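Beta-glucosidase (Chaetomella raphigera, PDB 6JXG) probably hydrolyses terminal, non-reducing beta-D-glucosyl residues to release beta-D-glucose, as a secreted family 3 glycoside hydrolase active in cellulose breakdown. Local coordinates at residues 585-590 with 695-700; 80-85 with 648-653. All coordinates share one frame; numbering follows the deposited sequence.

Interaction 1: 585-590 with 695-700; sequences SQLTAK and LYVGAS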
ATOM      1  N   SER A 585     -25.943 -13.399 -10.198  1.00 14.17           N
ATOM      2  CA  SER A 585     -26.757 -14.565  -9.991  1.00 16.44           C
ATOM      3  C   SER A 585     -25.879 -15.815  -9.915  1.00 16.43           C
ATOM      4  O   SER A 585     -24.649 -15.750  -9.993  1.00 15.52           O
ATOM      5  CB  SER A 585     -27.779 -14.709 -11.109  1.00 16.53           C
ATOM      6  OG  SER A 585     -27.133 -14.898 -12.332  1.00 16.93           O
ATOM      7  N   GLN A 586     -26.545 -16.953  -9.792  1.00 18.13           N
ATOM      8  CA  GLN A 586     -25.905 -18.263  -9.910  1.00 18.89           C
ATOM      9  C   GLN A 586     -24.737 -18.500  -8.954  1.00 18.33           C
ATOM     10  O   GLN A 586     -23.622 -18.793  -9.362  1.00 17.94           O
ATOM     11  CB  GLN A 586     -25.510 -18.481 -11.370  1.00 19.93           C
ATOM     12  CG  GLN A 586     -26.750 -18.681 -12.249  1.00 26.05           C
ATOM     13  CD  GLN A 586     -26.424 -19.189 -13.636  1.00 29.86           C
ATOM     14  OE1 GLN A 586     -25.580 -20.101 -13.805  1.00 39.18           O
ATOM     15  NE2 GLN A 586     -27.079 -18.625 -14.638  1.00 34.82           N
ATOM     16  N   LEU A 587     -24.970 -18.368  -7.660  1.00 17.34           N
ATOM     17  CA  LEU A 587     -23.893 -18.579  -6.731  1.00 17.26           C
ATOM     18  C   LEU A 587     -23.611 -20.065  -6.663  1.00 17.43           C
ATOM     19  O   LEU A 587     -24.529 -20.834  -6.568  1.00 16.44           O
ATOM     20  CB  LEU A 587     -24.373 -18.192  -5.372  1.00 21.13           C
ATOM     21  CG  LEU A 587     -23.544 -17.663  -4.242  1.00 22.85           C
ATOM     22  CD1 LEU A 587     -23.974 -18.240  -2.944  1.00 24.21           C
ATOM     23  CD2 LEU A 587     -22.074 -17.646  -4.373  1.00 23.35           C
ATOM     24  N   THR A 588     -22.349 -20.467  -6.650  1.00 16.75           N
ATOM     25  CA  THR A 588     -21.942 -21.843  -6.293  1.00 16.29           C
ATOM     26  C   THR A 588     -20.920 -21.791  -5.162  1.00 16.44           C
ATOM     27  O   THR A 588     -20.183 -20.825  -5.065  1.00 15.31           O
ATOM     28  CB  THR A 588     -21.345 -22.585  -7.501  1.00 16.54           C
ATOM     29  OG1 THR A 588     -20.099 -21.997  -7.841  1.00 17.20           O
ATOM     30  CG2 THR A 588     -22.262 -22.474  -8.670  1.00 18.51           C
ATOM     31  N   ALA A 589     -20.824 -22.840  -4.366  1.00 17.10           N
ATOM     32  CA  ALA A 589     -19.870 -22.935  -3.297  1.00 19.22           C
ATOM     33  C   ALA A 589     -19.578 -24.391  -3.143  1.00 22.43           C
ATOM     34  O   ALA A 589     -20.519 -25.183  -3.152  1.00 22.99           O
ATOM     35  CB  ALA A 589     -20.446 -22.395  -1.997  1.00 19.79           C
ATOM     36  N   LYS A 590     -18.302 -24.772  -3.120  1.00 20.80           N
ATOM     37  CA  LYS A 590     -17.940 -26.192  -3.068  1.00 22.02           C
ATOM     38  C   LYS A 590     -16.665 -26.346  -2.257  1.00 21.62           C
ATOM     39  O   LYS A 590     -15.691 -25.667  -2.487  1.00 19.39           O
ATOM     40  CB  LYS A 590     -17.733 -26.741  -4.474  1.00 24.71           C
ATOM     41  CG  LYS A 590     -17.021 -28.093  -4.524  1.00 30.01           C
ATOM     42  CD  LYS A 590     -16.926 -28.640  -5.961  1.00 35.65           C
ATOM     43  CE  LYS A 590     -18.049 -29.648  -6.209  1.00 40.14           C
ATOM     44  NZ  LYS A 590     -17.669 -30.722  -7.170  1.00 39.58           N
ATOM     45  N   LEU A 695     -21.522 -17.056   3.345  1.00 14.87           N
ATOM     46  CA  LEU A 695     -20.912 -16.488   2.146  1.00 15.62           C
ATOM     47  C   LEU A 695     -21.786 -15.337   1.624  1.00 15.71           C
ATOM     48  O   LEU A 695     -22.962 -15.541   1.439  1.00 15.72           O
ATOM     49  CB  LEU A 695     -20.924 -17.546   1.094  1.00 16.01           C
ATOM     50  CG  LEU A 695     -20.248 -18.867   1.473  1.00 14.96           C
ATOM     51  CD1 LEU A 695     -20.290 -19.905   0.369  1.00 15.60           C
ATOM     52  CD2 LEU A 695     -18.829 -18.576   1.887  1.00 16.47           C
ATOM     53  N   TYR A 696     -21.204 -14.148   1.414  1.00 13.33           N
ATOM     54  CA  TYR A 696     -21.899 -12.967   0.965  1.00 12.85           C
ATOM     55  C   TYR A 696     -21.194 -12.489  -0.258  1.00 12.59           C
ATOM     56  O   TYR A 696     -20.008 -12.180  -0.154  1.00 13.85           O
ATOM     57  CB  TYR A 696     -21.970 -11.870   2.015  1.00 13.30           C
ATOM     58  CG  TYR A 696     -22.541 -12.351   3.283  1.00 15.44           C
ATOM     59  CD1 TYR A 696     -23.894 -12.738   3.369  1.00 15.85           C
ATOM     60  CD2 TYR A 696     -21.777 -12.447   4.411  1.00 16.10           C
ATOM     61  CE1 TYR A 696     -24.431 -13.174   4.551  1.00 16.58           C
ATOM     62  CE2 TYR A 696     -22.324 -12.917   5.603  1.00 17.13           C
ATOM     63  CZ  TYR A 696     -23.639 -13.250   5.656  1.00 17.18           C
ATOM     64  OH  TYR A 696     -24.159 -13.710   6.814  1.00 20.81           O
ATOM     65  N   VAL A 697     -21.848 -12.539  -1.428  1.00 12.50           N
ATOM     66  CA  VAL A 697     -21.198 -12.079  -2.655  1.00 12.46           C
ATOM     67  C   VAL A 697     -21.912 -10.835  -3.134  1.00 14.11           C
ATOM     68  O   VAL A 697     -23.154 -10.811  -3.218  1.00 14.17           O
ATOM     69  CB  VAL A 697     -21.117 -13.167  -3.738  1.00 13.05           C
ATOM     70  CG1 VAL A 697     -20.619 -12.582  -5.081  1.00 13.62           C
ATOM     71  CG2 VAL A 697     -20.271 -14.307  -3.253  1.00 13.44           C
ATOM     72  N   GLY A 698     -21.140  -9.780  -3.441  1.00 12.81           N
ATOM     73  CA  GLY A 698     -21.743  -8.596  -3.998  1.00 13.87           C
ATOM     74  C   GLY A 698     -20.786  -7.526  -4.512  1.00 13.07           C
ATOM     75  O   GLY A 698     -19.629  -7.813  -4.781  1.00 14.28           O
ATOM     76  N   ALA A 699     -21.325  -6.318  -4.671  1.00 12.18           N
ATOM     77  CA  ALA A 699     -20.638  -5.214  -5.255  1.00 12.12           C
ATOM     78  C   ALA A 699     -19.878  -4.335  -4.236  1.00 12.12           C
ATOM     79  O   ALA A 699     -19.139  -3.452  -4.651  1.00 12.59           O
ATOM     80  CB  ALA A 699     -21.663  -4.398  -6.027  1.00 12.12           C
ATOM     81  N   SER A 700     -20.013  -4.608  -2.944  1.00 11.37           N
ATOM     82  CA  SER A 700     -19.409  -3.836  -1.875  1.00 12.29           C
ATOM     83  C   SER A 700     -19.590  -4.622  -0.578  1.00 12.48           C
ATOM     84  O   SER A 700     -20.235  -5.664  -0.588  1.00 12.66           O
ATOM     85  CB  SER A 700     -19.985  -2.402  -1.732  1.00 13.26           C
ATOM     86  OG  SER A 700     -21.085  -2.395  -0.890  1.00 12.93           O
TER

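Interaction 2: 80-85 with 648-653; sequences STWDIS and KQLRGF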
ATOM      1  N   SER A  80      -6.842   0.344  -4.796  1.00  9.88           N
ATOM      2  CA  SER A  80      -8.147   0.809  -5.247  1.00  9.90           C
ATOM      3  C   SER A  80      -8.608   0.281  -6.600  1.00  9.99           C
ATOM      4  O   SER A  80      -9.807   0.369  -6.937  1.00  9.38           O
ATOM      5  CB  SER A  80      -8.284   2.341  -5.230  1.00  9.77           C
ATOM      6  OG  SER A  80      -7.995   2.892  -3.917  1.00 10.03           O
ATOM      7  N   THR A  81      -7.652  -0.265  -7.383  1.00 10.65           N
ATOM      8  CA  THR A  81      -8.010  -0.927  -8.631  1.00 11.10           C
ATOM      9  C   THR A  81      -8.614  -2.255  -8.447  1.00 11.20           C
ATOM     10  O   THR A  81      -9.250  -2.733  -9.386  1.00 12.12           O
ATOM     11  CB  THR A  81      -6.775  -1.179  -9.535  1.00 10.37           C
ATOM     12  OG1 THR A  81      -5.970  -2.225  -8.926  1.00  9.60           O
ATOM     13  CG2 THR A  81      -6.026   0.130  -9.720  1.00  9.83           C
ATOM     14  N   TRP A  82      -8.342  -2.885  -7.287  1.00 11.47           N
ATOM     15  CA  TRP A  82      -8.740  -4.243  -6.961  1.00 11.12           C
ATOM     16  C   TRP A  82      -8.374  -5.223  -8.119  1.00 11.55           C
ATOM     17  O   TRP A  82      -9.110  -6.180  -8.399  1.00 11.78           O
ATOM     18  CB  TRP A  82     -10.238  -4.345  -6.672  1.00 10.70           C
ATOM     19  CG  TRP A  82     -10.678  -3.643  -5.469  1.00 10.52           C
ATOM     20  CD1 TRP A  82     -10.675  -2.287  -5.268  1.00 10.90           C
ATOM     21  CD2 TRP A  82     -11.285  -4.220  -4.290  1.00 10.29           C
ATOM     22  NE1 TRP A  82     -11.162  -1.989  -4.000  1.00 10.43           N
ATOM     23  CE2 TRP A  82     -11.550  -3.143  -3.380  1.00  9.71           C
ATOM     24  CE3 TRP A  82     -11.606  -5.521  -3.896  1.00 10.14           C
ATOM     25  CZ2 TRP A  82     -12.127  -3.334  -2.132  1.00  9.92           C
ATOM     26  CZ3 TRP A  82     -12.210  -5.704  -2.646  1.00 10.20           C
ATOM     27  CH2 TRP A  82     -12.456  -4.605  -1.789  1.00 10.44           C
ATOM     28  N   ASP A  83      -7.277  -4.900  -8.826  1.00 11.01           N
ATOM     29  CA  ASP A  83      -6.909  -5.608 -10.094  1.00 10.30           C
ATOM     30  C   ASP A  83      -5.537  -6.272  -9.929  1.00 10.47           C
ATOM     31  O   ASP A  83      -4.549  -5.609 -10.037  1.00 10.02           O
ATOM     32  CB  ASP A  83      -6.971  -4.639 -11.270  1.00 10.68           C
ATOM     33  CG  ASP A  83      -6.743  -5.348 -12.603  1.00 11.88           C
ATOM     34  OD1 ASP A  83      -6.188  -6.469 -12.555  1.00 10.84           O
ATOM     35  OD2 ASP A  83      -7.208  -4.820 -13.609  1.00 12.55           O
ATOM     36  N   ILE A  84      -5.494  -7.562  -9.558  1.00 10.33           N
ATOM     37  CA  ILE A  84      -4.198  -8.177  -9.299  1.00 11.23           C
ATOM     38  C   ILE A  84      -3.198  -8.142 -10.451  1.00 11.15           C
ATOM     39  O   ILE A  84      -1.998  -8.200 -10.221  1.00 10.77           O
ATOM     40  CB  ILE A  84      -4.316  -9.633  -8.778  1.00 11.45           C
ATOM     41  CG1 ILE A  84      -5.039 -10.524  -9.775  1.00 12.72           C
ATOM     42  CG2 ILE A  84      -4.888  -9.583  -7.395  1.00 13.09           C
ATOM     43  CD1 ILE A  84      -5.261 -11.972  -9.359  1.00 14.54           C
ATOM     44  N   SER A  85      -3.713  -8.069 -11.674  1.00 11.33           N
ATOM     45  CA  SER A  85      -2.891  -7.972 -12.848  1.00 13.60           C
ATOM     46  C   SER A  85      -2.180  -6.641 -12.911  1.00 12.41           C
ATOM     47  O   SER A  85      -0.982  -6.595 -13.199  1.00 10.59           O
ATOM     48  CB  SER A  85      -3.694  -8.191 -14.089  1.00 16.38           C
ATOM     49  OG  SER A  85      -2.775  -8.267 -15.188  1.00 20.86           O
ATOM     50  N   LYS A 648     -18.563  -9.767   8.742  1.00 16.14           N
ATOM     51  CA  LYS A 648     -18.195 -10.009   7.345  1.00 17.66           C
ATOM     52  C   LYS A 648     -16.687  -9.706   7.226  1.00 15.85           C
ATOM     53  O   LYS A 648     -16.174  -8.652   7.709  1.00 14.86           O
ATOM     54  CB  LYS A 648     -18.924  -8.994   6.407  1.00 18.39           C
ATOM     55  CG  LYS A 648     -20.330  -9.371   5.920  1.00 20.93           C
ATOM     56  CD  LYS A 648     -20.999  -8.279   5.065  1.00 21.03           C
ATOM     57  CE  LYS A 648     -21.415  -7.097   5.950  1.00 23.21           C
ATOM     58  NZ  LYS A 648     -22.327  -6.049   5.455  1.00 24.60           N
ATOM     59  N   GLN A 649     -15.957 -10.585   6.564  1.00 14.28           N
ATOM     60  CA  GLN A 649     -14.520 -10.316   6.305  1.00 13.18           C
ATOM     61  C   GLN A 649     -14.237 -10.645   4.859  1.00 12.31           C
ATOM     62  O   GLN A 649     -14.559 -11.759   4.396  1.00 12.22           O
ATOM     63  CB  GLN A 649     -13.697 -11.254   7.151  1.00 14.80           C
ATOM     64  CG  GLN A 649     -13.724 -10.870   8.603  1.00 16.04           C
ATOM     65  CD  GLN A 649     -12.686 -11.608   9.380  1.00 16.93           C
ATOM     66  OE1 GLN A 649     -11.568 -11.141   9.528  1.00 19.82           O
ATOM     67  NE2 GLN A 649     -13.029 -12.770   9.863  1.00 19.11           N
ATOM     68  N   LEU A 650     -13.620  -9.714   4.140  1.00 11.66           N
ATOM     69  CA  LEU A 650     -13.320  -9.916   2.755  1.00  9.91           C
ATOM     70  C   LEU A 650     -12.431 -11.115   2.624  1.00  9.80           C
ATOM     71  O   LEU A 650     -11.418 -11.159   3.313  1.00  9.70           O
ATOM     72  CB  LEU A 650     -12.569  -8.710   2.183  1.00 10.42           C
ATOM     73  CG  LEU A 650     -12.387  -8.740   0.681  1.00 10.42           C
ATOM     74  CD1 LEU A 650     -13.625  -8.582  -0.166  1.00 10.40           C
ATOM     75  CD2 LEU A 650     -11.255  -7.840   0.173  1.00 11.01           C
ATOM     76  N   ARG A 651     -12.822 -12.081   1.792  1.00 10.49           N
ATOM     77  CA  ARG A 651     -11.974 -13.242   1.485  1.00 11.62           C
ATOM     78  C   ARG A 651     -11.862 -13.598   0.018  1.00 11.21           C
ATOM     79  O   ARG A 651     -11.319 -14.683  -0.354  1.00 11.77           O
ATOM     80  CB  ARG A 651     -12.413 -14.471   2.330  1.00 11.74           C
ATOM     81  CG  ARG A 651     -12.324 -14.290   3.830  1.00 13.11           C
ATOM     82  CD  ARG A 651     -10.899 -14.106   4.349  1.00 13.77           C
ATOM     83  NE  ARG A 651     -10.754 -14.357   5.767  1.00 14.55           N
ATOM     84  CZ  ARG A 651     -10.225 -13.539   6.667  1.00 14.58           C
ATOM     85  NH1 ARG A 651      -9.759 -12.327   6.334  1.00 16.47           N
ATOM     86  NH2 ARG A 651     -10.158 -13.926   7.908  1.00 13.35           N
ATOM     87  N   GLY A 652     -12.290 -12.692  -0.846  1.00 10.87           N
ATOM     88  CA  GLY A 652     -12.160 -12.921  -2.287  1.00 11.02           C
ATOM     89  C   GLY A 652     -12.582 -11.683  -3.056  1.00 10.52           C
ATOM     90  O   GLY A 652     -13.422 -10.936  -2.596  1.00  9.50           O
ATOM     91  N   PHE A 653     -11.974 -11.474  -4.203  1.00 10.46           N
ATOM     92  CA  PHE A 653     -12.439 -10.458  -5.125  1.00 11.78           C
ATOM     93  C   PHE A 653     -11.994 -10.829  -6.490  1.00 11.21           C
ATOM     94  O   PHE A 653     -10.950 -11.502  -6.649  1.00 12.68           O
ATOM     95  CB  PHE A 653     -11.954  -9.047  -4.717  1.00 11.14           C
ATOM     96  CG  PHE A 653     -10.449  -8.896  -4.625  1.00 10.64           C
ATOM     97  CD1 PHE A 653      -9.772  -9.234  -3.470  1.00 11.05           C
ATOM     98  CD2 PHE A 653      -9.721  -8.398  -5.693  1.00 10.07           C
ATOM     99  CE1 PHE A 653      -8.401  -9.130  -3.411  1.00 11.37           C
ATOM    100  CE2 PHE A 653      -8.353  -8.234  -5.643  1.00 10.43           C
ATOM    101  CZ  PHE A 653      -7.669  -8.569  -4.467  1.00 11.45           C
TER

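Interaction 1: 585-590 with 695-700
Leu587 and Ala589, on one strand, meet Val697 and Leu695, on another, entirely through carbon. No hydrogen bond joins 585-590 to 695-700, and the CA atoms of Leu587 and Val697 stand 8.1 Å apart, a spacing that only side chains can bridge. Leu587 serves as the worked example. Its CB points toward the other strand but is still too distant to touch it. With CG anti to the backbone N (chi1 -151°), the branch point is carried inward, although CG itself remains 4.8 Å from Val697 CG2. Beyond it the two methyls part: CD2 closes to 4.0 Å from Val697 CG2, an ordinary van der Waals contact, whereas CD1 makes no close approach to 695-700. The value of chi2, -140°, is well away from a staggered position, so the exact place of these methyls should be read with caution.

Val697 offers CG2, the branch lying beside its own backbone N, and the two side chains meet at a slant. Two residues along, the second pair is simpler and tighter: Leu695 directs CD1 at the lone methyl of Ala589, and CD1 comes to 3.4 Å from Ala589 CB, closer than carbon atoms usually sit. The small alanine thus accepts the longer leucine, and the pairing of Leu587 with Val697 and Ala589 with Leu695 means that the strands run in opposite senses.

Val616 of the neighbouring strand touches both Leu587 and Leu695, while Ile636 and Leu634 flank Leu695 and Val697. On the far side of strand 582-591, Thr588 points away and its OG1 is hydrogen-bonded to Thr617 OG1. Apolar residues meeting between a three-stranded and a four-stranded antiparallel sheet are the hallmark of a beta sandwich, here the fibronectin type III-like domain.

Interaction 2: 80-85 with 648-653
Trp82 and Phe653 form a T-shaped aromatic pair at the interface between the N-terminal TIM-barrel domain and the fibronectin type III-like beta sandwich. The edge of the indole's six-membered ring is turned to the face of Phe653, with centroids 5.4 Å apart and planes at 86°. CE3 leads the approach, lying 3.6 Å from Phe653 CG, and Phe653 CB sits near the indole plane at the same edge. Phe653 has CG between its backbone N and carbonyl carbon (chi1 58°), which brings the ring alongside the indole edge, and chi2 of -85° turns its face to it.

The Leu650 and Trp82 side chains run head-on toward each other, CD2 of Leu650 ending 3.7 Å from Trp82 CZ3, the atom next to CE3. A classic beta bulge, in which Arg651 and Gly652 both face Leu634, lets Leu650 and Phe653, three residues apart, point the same way. With an alanine here in place of Phe653, the Trp82 edge would probably lose the face it abuts, and a gap would be likely to open between Ile84 and the indole.

The chain around Trp82 is itself held. Thr81 OG1 accepts from Asp83 N at 3.0 Å in an ST turn, and Asp83 N-caps the following helix through a weak bond from Ser85 N. At the other end of the indole, NE1 is hydrogen-bonded to Lys528 O, which helps to hold the ring's rotation, and Leu133 of helix 131-147 touches both aromatic residues. Ile84 adds CG2 obliquely to Phe653, 4.1 Å from CE2. That same CE2 also lies 3.5 Å from Trp82 O, which sits at the edge of the phenyl ring, near its plane.

How the interactions relate
The four segments alternate along the chain: 80-85, 585-590, 648-653, then 695-700. The centres of the two contacts are 14 Å apart, and both draw on one four-stranded antiparallel sheet, in which strand 628-637 separates 649-658 from 692-698. They use its two faces. Interaction 1 lies on the face turned to the partner sheet, within the sandwich, whereas interaction 2 lies on the outer face, against the barrel domain and nearer the centre of the chain. They touch where Tyr696 CD2 packs 3.7 Å from Lys648 CG. One sheet thus closes its own domain and docks it on a distant part of the chain.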